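Local coordinates for CSOR (Streptomyces lividans, PDB 4ADZ), which probably represses transcription of copper-responsive genes by binding their operator DNA, and releases it when it senses copper, at residues 77-80 with 81-84. Residues are numbered along the deposited sequence; the frame is centred on the assembly and turned at random. Where two conformers were deposited one is given.
Sequences YCID and ILTQ
Cys-78 to Gln-84 form the first turns of helix 78-114, with Tyr-77 as N-cap, and the contact between 77-80 and 81-84 is a local one, made by i to i+4 backbone bonds and by one apolar side-chain pair three residues apart. The carbonyl oxygen of Tyr-77 takes the N-H of Ile-81 at 3.2 Å, and more weakly that of Asp-80. The ladder continues from Leu-82 N to Cys-78 O (2.9 Å, N-H...O 166°) and from Thr-83 N to Ile-79 O (2.9 Å), then lengthens to 3.3 Å between Gln-84 N and Asp-80 O. Thr-83 folds its hydroxyl back along the helix: with OG1 anti to its own carbonyl carbon (chi1 -61°), OG1 lies 3.2 Å from Ile-79 O, already held by the amide. On the buried side Ile-79 and Leu-82 meet obliquely through their terminal methyls, CD1 to CD1 4.1 Å, while Leu-82 CG rests 3.4 Å from Cys-78 O. Ile-81 faces helix 48-73, packing on Leu-68 and Met-71, and also meets Leu-99 of the second subunit; Leu-82 lies against Ala-96 of that subunit. Beyond the cap, the Tyr-77 hydroxyl is hydrogen-bonded to Glu-125 and Lys-122 of the second subunit, joining the helix start to that subunit. Cys-78 packs on His-103 of that subunit, a cysteine-histidine pairing across the interface consistent with the copper site of CsoR proteins, here without metal. The whole is the N-terminal end of an alpha helix, with its N-cap, in the all-helical CsoR fold, set where two subunits join.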
loop_
_atom_site.group_PDB
_atom_site.type_symbol
_atom_site.label_atom_id
_atom_site.label_comp_id
_atom_site.label_asym_id
_atom_site.label_seq_id
_atom_site.Cartn_x
_atom_site.Cartn_y
_atom_site.Cartn_z
ATOM N N TYR A 77 -15.334 9.378 17.094
ATOM C CA TYR A 77 -15.896 8.477 16.098
ATOM C C TYR A 77 -14.777 7.772 15.303
ATOM O O TYR A 77 -13.790 8.369 14.869
ATOM C CB TYR A 77 -16.762 9.274 15.156
ATOM C CG TYR A 77 -17.481 8.493 14.076
ATOM C CD1 TYR A 77 -18.347 7.462 14.396
ATOM C CD2 TYR A 77 -17.384 8.883 12.750
ATOM C CE1 TYR A 77 -19.071 6.779 13.440
ATOM C CE2 TYR A 77 -18.095 8.205 11.775
ATOM C CZ TYR A 77 -18.898 7.139 12.123
ATOM O OH TYR A 77 -19.616 6.465 11.172
ATOM N N CYS A 78 -14.970 6.489 15.137
ATOM C CA CYS A 78 -13.880 5.692 14.568
ATOM C C CYS A 78 -13.408 6.111 13.194
ATOM O O CYS A 78 -12.216 6.033 12.923
ATOM C CB CYS A 78 -14.226 4.260 14.615
ATOM S SG CYS A 78 -15.653 3.980 13.579
ATOM N N ILE A 79 -14.273 6.599 12.305
ATOM C CA ILE A 79 -13.847 7.060 10.999
ATOM C C ILE A 79 -12.882 8.266 11.066
ATOM O O ILE A 79 -11.959 8.330 10.318
ATOM C CB ILE A 79 -15.039 7.344 10.040
ATOM C CG1 ILE A 79 -15.903 6.078 9.919
ATOM C CG2 ILE A 79 -14.564 7.872 8.683
ATOM C CD1 ILE A 79 -15.258 4.885 9.213
ATOM N N ASP A 80 -13.123 9.209 11.983
ATOM C CA ASP A 80 -12.290 10.358 12.174
ATOM C C ASP A 80 -10.910 9.840 12.645
ATOM O O ASP A 80 -9.889 10.364 12.200
ATOM C CB ASP A 80 -12.943 11.280 13.202
ATOM C CG ASP A 80 -12.353 12.630 13.266
ATOM O OD1 ASP A 80 -11.928 13.175 12.232
ATOM O OD2 ASP A 80 -12.352 13.236 14.382
ATOM N N ILE A 81 -10.904 8.802 13.483
ATOM C CA ILE A 81 -9.619 8.220 13.895
ATOM C C ILE A 81 -8.883 7.599 12.707
ATOM O O ILE A 81 -7.648 7.785 12.548
ATOM C CB ILE A 81 -9.781 7.210 15.048
ATOM C CG1 ILE A 81 -10.387 7.908 16.289
ATOM C CG2 ILE A 81 -8.411 6.613 15.418
ATOM C CD1 ILE A 81 -10.748 6.986 17.474
ATOM N N LEU A 82 -9.600 6.826 11.898
ATOM C CA LEU A 82 -9.019 6.255 10.674
ATOM C C LEU A 82 -8.440 7.288 9.764
ATOM O O LEU A 82 -7.318 7.133 9.256
ATOM C CB LEU A 82 -10.011 5.376 9.934
ATOM C CG LEU A 82 -10.504 4.134 10.642
ATOM C CD1 LEU A 82 -11.540 3.350 9.783
ATOM C CD2 LEU A 82 -9.357 3.230 11.015
ATOM N N THR A 83 -9.107 8.423 9.589
ATOM C CA THR A 83 -8.548 9.482 8.798
ATOM C C THR A 83 -7.162 9.958 9.305
ATOM O O THR A 83 -6.225 10.198 8.516
ATOM C CB THR A 83 -9.542 10.670 8.705
ATOM O OG1 THR A 83 -10.716 10.188 8.078
ATOM C CG2 THR A 83 -8.967 11.871 7.892
ATOM N N GLN A 84 -7.043 10.121 10.622
ATOM C CA GLN A 84 -5.793 10.536 11.254
ATOM C C GLN A 84 -4.744 9.393 11.171
ATOM O O GLN A 84 -3.559 9.699 11.011
ATOM C CB GLN A 84 -6.059 10.865 12.710
ATOM C CG GLN A 84 -4.846 11.193 13.542
ATOM C CD GLN A 84 -4.288 12.572 13.364
ATOM O OE1 GLN A 84 -4.702 13.375 12.455
ATOM N NE2 GLN A 84 -3.337 12.911 14.305
#